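Long-range contact in bifunctional autolysin (Staphylococcus aureus subsp. aureus Mu50, PDB 6FXO), which cleaves peptidoglycan, the crystallised part probably being its family 73 N-acetylglucosaminidase, which hydrolyses glycan strands: residues R53-L65 with D215-Y227. Sequence-based numbering, arbitrary orientation.
Sequences RLAQDPALKYQFL and DWANINAKIIKGY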
ATOM      1  N   ARG A  53      -3.194  -1.832  20.425  1.00 76.53           N
ATOM      2  CA  ARG A  53      -2.173  -0.817  20.554  1.00 72.19           C
ATOM      3  C   ARG A  53      -2.072  -0.010  19.262  1.00 64.06           C
ATOM      4  O   ARG A  53      -1.989   1.210  19.339  1.00 59.51           O
ATOM      5  CB  ARG A  53      -0.805  -1.435  20.888  1.00 73.87           C
ATOM      6  CG  ARG A  53       0.348  -0.507  20.538  1.00 79.34           C
ATOM      7  CD  ARG A  53       1.662  -1.238  20.374  1.00 75.21           C
ATOM      8  NE  ARG A  53       2.618  -0.425  19.620  1.00 84.11           N
ATOM      9  CZ  ARG A  53       3.361  -0.908  18.626  1.00 76.47           C
ATOM     10  NH1 ARG A  53       3.271  -2.199  18.284  1.00 46.45           N
ATOM     11  NH2 ARG A  53       4.205  -0.114  17.981  1.00 66.81           N
ATOM     12  N   LEU A  54      -2.090  -0.684  18.071  1.00 49.74           N
ATOM     13  CA  LEU A  54      -1.998   0.043  16.854  1.00 43.70           C
ATOM     14  C   LEU A  54      -3.176   0.999  16.650  1.00 43.60           C
ATOM     15  O   LEU A  54      -2.931   2.069  16.122  1.00 38.78           O
ATOM     16  CB  LEU A  54      -1.851  -0.967  15.708  1.00 44.53           C
ATOM     17  CG  LEU A  54      -0.904  -2.132  16.015  1.00 45.59           C
ATOM     18  CD1 LEU A  54      -1.058  -3.228  14.979  1.00 48.77           C
ATOM     19  CD2 LEU A  54       0.543  -1.631  16.092  1.00 46.05           C
ATOM     20  N   ALA A  55      -4.427   0.660  17.100  1.00 39.09           N
ATOM     21  CA  ALA A  55      -5.525   1.640  16.869  1.00 38.38           C
ATOM     22  C   ALA A  55      -5.384   3.007  17.611  1.00 37.58           C
ATOM     23  O   ALA A  55      -5.843   4.014  17.119  1.00 44.90           O
ATOM     24  CB  ALA A  55      -6.878   1.023  17.221  1.00 28.77           C
ATOM     25  N   GLN A  56      -4.757   3.005  18.753  1.00 42.45           N
ATOM     26  CA  GLN A  56      -4.550   4.208  19.560  1.00 44.60           C
ATOM     27  C   GLN A  56      -3.534   5.207  19.054  1.00 40.40           C
ATOM     28  O   GLN A  56      -3.580   6.362  19.417  1.00 38.43           O
ATOM     29  CB  GLN A  56      -4.341   3.872  21.036  1.00 49.39           C
ATOM     30  CG  GLN A  56      -5.400   2.913  21.567  1.00 73.30           C
ATOM     31  CD  GLN A  56      -5.623   3.097  23.041  1.00 98.64           C
ATOM     32  OE1 GLN A  56      -6.698   3.496  23.500  1.00110.18           O
ATOM     33  NE2 GLN A  56      -4.568   2.881  23.799  1.00103.31           N
ATOM     34  N   ASP A  57      -2.604   4.741  18.251  1.00 37.32           N
ATOM     35  CA  ASP A  57      -1.571   5.558  17.669  1.00 40.34           C
ATOM     36  C   ASP A  57      -2.044   6.178  16.344  1.00 42.68           C
ATOM     37  O   ASP A  57      -2.473   5.453  15.436  1.00 46.28           O
ATOM     38  CB  ASP A  57      -0.323   4.719  17.408  1.00 41.87           C
ATOM     39  CG  ASP A  57       0.876   5.567  17.096  1.00 52.32           C
ATOM     40  OD1 ASP A  57       1.033   5.953  15.924  1.00 57.48           O
ATOM     41  OD2 ASP A  57       1.658   5.848  18.025  1.00 67.20           O
ATOM     42  N   PRO A  58      -1.977   7.506  16.238  1.00 38.71           N
ATOM     43  CA  PRO A  58      -2.402   8.204  14.998  1.00 36.61           C
ATOM     44  C   PRO A  58      -1.668   7.777  13.691  1.00 39.09           C
ATOM     45  O   PRO A  58      -2.285   7.900  12.631  1.00 43.26           O
ATOM     46  CB  PRO A  58      -2.029   9.684  15.257  1.00 37.11           C
ATOM     47  CG  PRO A  58      -1.774   9.786  16.766  1.00 41.00           C
ATOM     48  CD  PRO A  58      -1.219   8.412  17.135  1.00 38.58           C
ATOM     49  N   ALA A  59      -0.372   7.388  13.713  1.00 31.65           N
ATOM     50  CA  ALA A  59       0.258   6.995  12.480  1.00 31.69           C
ATOM     51  C   ALA A  59      -0.047   5.499  12.294  1.00 32.47           C
ATOM     52  O   ALA A  59      -0.464   5.102  11.196  1.00 30.42           O
ATOM     53  CB  ALA A  59       1.794   7.208  12.485  1.00 29.16           C
ATOM     54  N   LEU A  60       0.113   4.720  13.390  1.00 32.10           N
ATOM     55  CA  LEU A  60      -0.157   3.273  13.324  1.00 34.74           C
ATOM     56  C   LEU A  60      -1.604   2.866  12.891  1.00 33.63           C
ATOM     57  O   LEU A  60      -1.723   1.859  12.216  1.00 34.59           O
ATOM     58  CB  LEU A  60       0.242   2.487  14.615  1.00 38.02           C
ATOM     59  CG  LEU A  60       1.648   2.672  15.297  1.00 43.06           C
ATOM     60  CD1 LEU A  60       1.816   1.601  16.362  1.00 35.01           C
ATOM     61  CD2 LEU A  60       2.819   2.510  14.383  1.00 28.44           C
ATOM     62  N   LYS A  61      -2.667   3.654  13.215  1.00 29.15           N
ATOM     63  CA  LYS A  61      -3.984   3.202  12.768  1.00 29.61           C
ATOM     64  C   LYS A  61      -4.112   3.146  11.231  1.00 24.67           C
ATOM     65  O   LYS A  61      -5.035   2.550  10.755  1.00 21.55           O
ATOM     66  CB  LYS A  61      -5.170   4.016  13.359  1.00 32.63           C
ATOM     67  CG  LYS A  61      -5.134   5.557  13.159  1.00 41.88           C
ATOM     68  CD  LYS A  61      -6.270   6.264  13.978  1.00 54.28           C
ATOM     69  CE  LYS A  61      -6.385   7.773  13.768  1.00 80.90           C
ATOM     70  NZ  LYS A  61      -7.462   8.439  14.595  1.00 81.37           N
ATOM     71  N   TYR A  62      -3.151   3.734  10.455  1.00 21.58           N
ATOM     72  CA  TYR A  62      -3.318   3.662   9.024  1.00 21.86           C
ATOM     73  C   TYR A  62      -3.254   2.285   8.419  1.00 26.03           C
ATOM     74  O   TYR A  62      -3.614   2.152   7.254  1.00 24.11           O
ATOM     75  CB  TYR A  62      -2.612   4.843   8.249  1.00 28.07           C
ATOM     76  CG  TYR A  62      -3.354   6.178   8.337  1.00 22.14           C
ATOM     77  CD1 TYR A  62      -3.354   6.920   9.512  1.00 23.94           C
ATOM     78  CD2 TYR A  62      -4.121   6.657   7.272  1.00 31.10           C
ATOM     79  CE1 TYR A  62      -4.096   8.081   9.639  1.00 21.23           C
ATOM     80  CE2 TYR A  62      -4.881   7.861   7.378  1.00 18.99           C
ATOM     81  CZ  TYR A  62      -4.848   8.548   8.550  1.00 19.51           C
ATOM     82  OH  TYR A  62      -5.487   9.766   8.617  1.00 33.90           O
ATOM     83  N   GLN A  63      -2.784   1.240   9.218  1.00 29.52           N
ATOM     84  CA  GLN A  63      -2.704  -0.116   8.712  1.00 36.41           C
ATOM     85  C   GLN A  63      -4.120  -0.673   8.583  1.00 34.40           C
ATOM     86  O   GLN A  63      -4.321  -1.687   7.942  1.00 32.83           O
ATOM     87  CB  GLN A  63      -1.808  -1.043   9.564  1.00 33.42           C
ATOM     88  CG  GLN A  63      -2.218  -1.332  11.004  1.00 26.01           C
ATOM     89  CD  GLN A  63      -0.936  -1.799  11.676  1.00 34.70           C
ATOM     90  OE1 GLN A  63      -0.513  -3.017  11.519  1.00 19.32           O
ATOM     91  NE2 GLN A  63      -0.276  -0.803  12.425  1.00 16.29           N
ATOM     92  N   PHE A  64      -5.039  -0.050   9.274  1.00 35.92           N
ATOM     93  CA  PHE A  64      -6.462  -0.435   9.239  1.00 37.24           C
ATOM     94  C   PHE A  64      -7.265   0.407   8.219  1.00 37.69           C
ATOM     95  O   PHE A  64      -8.471   0.215   8.082  1.00 37.77           O
ATOM     96  CB  PHE A  64      -7.113  -0.440  10.584  1.00 32.49           C
ATOM     97  CG  PHE A  64      -6.310  -1.075  11.685  1.00 33.49           C
ATOM     98  CD1 PHE A  64      -6.007  -2.467  11.670  1.00 23.72           C
ATOM     99  CD2 PHE A  64      -5.817  -0.308  12.722  1.00 36.23           C
ATOM    100  CE1 PHE A  64      -5.243  -2.994  12.643  1.00 29.19           C
ATOM    101  CE2 PHE A  64      -5.038  -0.881  13.712  1.00 51.13           C
ATOM    102  CZ  PHE A  64      -4.753  -2.217  13.670  1.00 39.91           C
ATOM    103  N   LEU A  65      -6.607   1.379   7.558  1.00 29.48           N
ATOM    104  CA  LEU A  65      -7.339   2.177   6.581  1.00 27.96           C
ATOM    105  C   LEU A  65      -7.750   1.232   5.382  1.00 26.46           C
ATOM    106  O   LEU A  65      -6.914   0.468   4.919  1.00 28.02           O
ATOM    107  CB  LEU A  65      -6.456   3.345   6.016  1.00 24.23           C
ATOM    108  CG  LEU A  65      -7.012   4.205   4.882  1.00 23.57           C
ATOM    109  CD1 LEU A  65      -7.997   5.340   5.461  1.00 14.66           C
ATOM    110  CD2 LEU A  65      -5.893   4.762   3.945  1.00 15.06           C
ATOM    111  N   ASP A 215       7.056  -5.782  11.462  1.00 36.58           N
ATOM    112  CA  ASP A 215       6.855  -4.347  11.442  1.00 38.63           C
ATOM    113  C   ASP A 215       6.394  -3.827  10.092  1.00 35.19           C
ATOM    114  O   ASP A 215       6.109  -2.623   9.976  1.00 34.09           O
ATOM    115  CB  ASP A 215       8.121  -3.571  11.927  1.00 35.99           C
ATOM    116  CG  ASP A 215       8.280  -3.613  13.431  1.00 45.59           C
ATOM    117  OD1 ASP A 215       7.385  -3.063  14.149  1.00 35.65           O
ATOM    118  OD2 ASP A 215       9.315  -4.145  13.902  1.00 57.75           O
ATOM    119  N   TRP A 216       6.312  -4.714   9.099  1.00 30.56           N
ATOM    120  CA  TRP A 216       5.873  -4.282   7.773  1.00 28.36           C
ATOM    121  C   TRP A 216       4.530  -3.475   7.667  1.00 25.64           C
ATOM    122  O   TRP A 216       4.520  -2.614   6.821  1.00 22.84           O
ATOM    123  CB  TRP A 216       5.728  -5.527   6.919  1.00 24.61           C
ATOM    124  CG  TRP A 216       5.431  -5.227   5.402  1.00 26.14           C
ATOM    125  CD1 TRP A 216       6.342  -5.051   4.389  1.00 24.79           C
ATOM    126  CD2 TRP A 216       4.116  -5.030   4.806  1.00 21.56           C
ATOM    127  NE1 TRP A 216       5.683  -4.759   3.188  1.00 25.20           N
ATOM    128  CE2 TRP A 216       4.313  -4.736   3.438  1.00 21.70           C
ATOM    129  CE3 TRP A 216       2.814  -5.105   5.318  1.00 21.30           C
ATOM    130  CZ2 TRP A 216       3.244  -4.518   2.566  1.00 21.12           C
ATOM    131  CZ3 TRP A 216       1.744  -4.935   4.459  1.00 18.01           C
ATOM    132  CH2 TRP A 216       1.968  -4.646   3.087  1.00 18.39           C
ATOM    133  N   ALA A 217       3.424  -3.768   8.453  1.00 27.00           N
ATOM    134  CA  ALA A 217       2.209  -2.963   8.279  1.00 33.58           C
ATOM    135  C   ALA A 217       2.447  -1.652   9.016  1.00 30.00           C
ATOM    136  O   ALA A 217       1.862  -0.613   8.632  1.00 26.36           O
ATOM    137  CB  ALA A 217       0.893  -3.670   8.795  1.00 26.49           C
ATOM    138  N   ASN A 218       3.215  -1.722  10.108  1.00 27.06           N
ATOM    139  CA  ASN A 218       3.507  -0.489  10.864  1.00 32.77           C
ATOM    140  C   ASN A 218       4.389   0.492  10.034  1.00 30.45           C
ATOM    141  O   ASN A 218       4.166   1.702  10.041  1.00 28.97           O
ATOM    142  CB  ASN A 218       4.262  -0.737  12.195  1.00 26.52           C
ATOM    143  CG  ASN A 218       3.620  -1.679  13.163  1.00 38.13           C
ATOM    144  OD1 ASN A 218       2.406  -1.602  13.375  1.00 45.93           O
ATOM    145  ND2 ASN A 218       4.382  -2.524  13.885  1.00 41.95           N
ATOM    146  N   ILE A 219       5.356  -0.044   9.309  1.00 25.63           N
ATOM    147  CA  ILE A 219       6.190   0.848   8.537  1.00 32.42           C
ATOM    148  C   ILE A 219       5.376   1.472   7.443  1.00 33.05           C
ATOM    149  O   ILE A 219       5.408   2.692   7.301  1.00 26.91           O
ATOM    150  CB  ILE A 219       7.411   0.079   7.993  1.00 34.28           C
ATOM    151  CG1 ILE A 219       8.438  -0.126   9.095  1.00 29.38           C
ATOM    152  CG2 ILE A 219       8.034   0.746   6.761  1.00 29.78           C
ATOM    153  CD1 ILE A 219       9.439  -1.096   8.555  1.00 30.44           C
ATOM    154  N   ASN A 220       4.594   0.601   6.689  1.00 28.01           N
ATOM    155  CA  ASN A 220       3.796   1.101   5.635  1.00 22.81           C
ATOM    156  C   ASN A 220       2.691   2.040   6.182  1.00 22.78           C
ATOM    157  O   ASN A 220       2.291   2.970   5.468  1.00 20.82           O
ATOM    158  CB  ASN A 220       3.338  -0.048   4.769  1.00 29.44           C
ATOM    159  CG  ASN A 220       4.565  -0.656   4.065  1.00 40.38           C
ATOM    160  OD1 ASN A 220       5.023  -0.029   3.114  1.00 30.07           O
ATOM    161  ND2 ASN A 220       5.179  -1.846   4.456  1.00 40.78           N
ATOM    162  N   ALA A 221       2.219   1.839   7.418  1.00 16.05           N
ATOM    163  CA  ALA A 221       1.232   2.718   7.866  1.00 20.87           C
ATOM    164  C   ALA A 221       1.882   4.102   8.042  1.00 27.91           C
ATOM    165  O   ALA A 221       1.208   5.113   7.737  1.00 28.96           O
ATOM    166  CB  ALA A 221       0.537   2.291   9.130  1.00 18.71           C
ATOM    167  N   LYS A 222       3.207   4.132   8.447  1.00 27.50           N
ATOM    168  CA  LYS A 222       3.932   5.401   8.652  1.00 30.10           C
ATOM    169  C   LYS A 222       4.034   6.194   7.363  1.00 32.04           C
ATOM    170  O   LYS A 222       3.740   7.405   7.321  1.00 32.00           O
ATOM    171  CB  LYS A 222       5.385   5.184   9.248  1.00 35.44           C
ATOM    172  CG  LYS A 222       5.465   4.995  10.806  1.00 43.56           C
ATOM    173  CD  LYS A 222       6.778   4.268  11.350  1.00 58.56           C
ATOM    174  CE  LYS A 222       6.839   4.041  12.879  1.00 69.56           C
ATOM    175  NZ  LYS A 222       8.094   3.338  13.410  1.00 60.10           N
ATOM    176  N   ILE A 223       4.429   5.525   6.291  1.00 32.21           N
ATOM    177  CA  ILE A 223       4.555   6.206   5.032  1.00 28.34           C
ATOM    178  C   ILE A 223       3.226   6.697   4.481  1.00 29.01           C
ATOM    179  O   ILE A 223       3.217   7.701   3.761  1.00 36.52           O
ATOM    180  CB  ILE A 223       5.144   5.174   4.059  1.00 30.13           C
ATOM    181  CG1 ILE A 223       6.511   4.629   4.489  1.00 30.91           C
ATOM    182  CG2 ILE A 223       5.208   5.702   2.669  1.00 25.75           C
ATOM    183  CD1 ILE A 223       6.760   3.403   3.530  1.00 23.40           C
ATOM    184  N   ILE A 224       2.141   6.021   4.765  1.00 28.52           N
ATOM    185  CA  ILE A 224       0.824   6.415   4.250  1.00 32.02           C
ATOM    186  C   ILE A 224       0.303   7.585   4.957  1.00 31.32           C
ATOM    187  O   ILE A 224      -0.250   8.481   4.347  1.00 27.84           O
ATOM    188  CB  ILE A 224      -0.229   5.258   4.293  1.00 30.54           C
ATOM    189  CG1 ILE A 224       0.006   4.200   3.226  1.00 27.54           C
ATOM    190  CG2 ILE A 224      -1.675   5.805   4.227  1.00 28.64           C
ATOM    191  CD1 ILE A 224      -0.730   2.964   3.633  1.00 38.07           C
ATOM    192  N   LYS A 225       0.443   7.559   6.239  1.00 25.59           N
ATOM    193  CA  LYS A 225      -0.037   8.664   6.972  1.00 28.89           C
ATOM    194  C   LYS A 225       0.836   9.835   6.585  1.00 32.76           C
ATOM    195  O   LYS A 225       0.346  10.944   6.580  1.00 32.42           O
ATOM    196  CB  LYS A 225       0.077   8.414   8.476  1.00 36.58           C
ATOM    197  CG  LYS A 225      -0.461   9.547   9.355  1.00 39.87           C
ATOM    198  CD  LYS A 225       0.649  10.206  10.172  1.00 66.38           C
ATOM    199  CE  LYS A 225       0.164  11.152  11.253  1.00 65.00           C
ATOM    200  NZ  LYS A 225       1.275  11.585  12.154  1.00 50.05           N
ATOM    201  N   GLY A 226       2.096   9.592   6.164  1.00 33.99           N
ATOM    202  CA  GLY A 226       2.939  10.737   5.804  1.00 33.52           C
ATOM    203  C   GLY A 226       2.402  11.392   4.549  1.00 34.00           C
ATOM    204  O   GLY A 226       2.364  12.621   4.454  1.00 39.63           O
ATOM    205  N   TYR A 227       1.951  10.600   3.627  1.00 26.98           N
ATOM    206  CA  TYR A 227       1.427  11.191   2.449  1.00 26.25           C
ATOM    207  C   TYR A 227       0.113  11.902   2.779  1.00 28.28           C
ATOM    208  O   TYR A 227      -0.133  12.941   2.215  1.00 32.30           O
ATOM    209  CB  TYR A 227       1.102  10.142   1.326  1.00 26.11           C
ATOM    210  CG  TYR A 227       2.276   9.461   0.722  1.00 30.30           C
ATOM    211  CD1 TYR A 227       3.086  10.101  -0.212  1.00 47.63           C
ATOM    212  CD2 TYR A 227       2.653   8.191   1.125  1.00 31.13           C
ATOM    213  CE1 TYR A 227       4.230   9.504  -0.711  1.00 51.95           C
ATOM    214  CE2 TYR A 227       3.786   7.581   0.629  1.00 30.19           C
ATOM    215  CZ  TYR A 227       4.573   8.237  -0.292  1.00 36.45           C
ATOM    216  OH  TYR A 227       5.682   7.634  -0.813  1.00 42.15           O
TER
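A short 3-10 turn, residues 60-64, packs against one flank of helix 216-231, within a lysozyme-clan glucosaminidase of glycoside hydrolase family 73. A221 marks the closest approach of the backbones: its CA lies 4.8 Å from Y62 CA, and A221 CB sits against the turn's backbone, 3.5 Å from Q63 N and 3.6 Å from A59 O.

The polar link is an amide-to-amide hydrogen bond, Q63 NE2 to N218 OD1 at 3.0 Å. It is nearly straight (166° at the hydrogen) and lies in the carbonyl plane of N218, although the two amide planes stand 71° apart. Q63 CG sits between the backbone N and the carbonyl carbon (chi1 64°), and the extended chain beyond it runs beside N218, pointing the same way. Q63 NE2 also donates to L60 O, while N218 ND2 donates to D215 OD1 at 3.1 Å; Q63 thus gives both its amide hydrogens and N218 uses both OD1 and ND2, which sets the rotation of each amide. L60 CD2 approaches N218 CB at 4.2 Å.

Toward the other end, K225 CB lies over one face of the Y62 ring, 3.9 Å from Y62 CD1. With CG anti to the backbone N and a bend at chi2, the lysine's aliphatic part continues to A59, K225 CD reaching A59 CB at 4.0 Å. I224 CG2 meets Y62 CD2 obliquely.

Y62 OH hydrogen-bonds G235 N, its ring meets F238 edge-to-face, and F64 shares a backbone hydrogen bond with D239. The turn thus lies between helix 216-231 and strand 237-242, with helix 195-200 touching both segments through Y196 and L195.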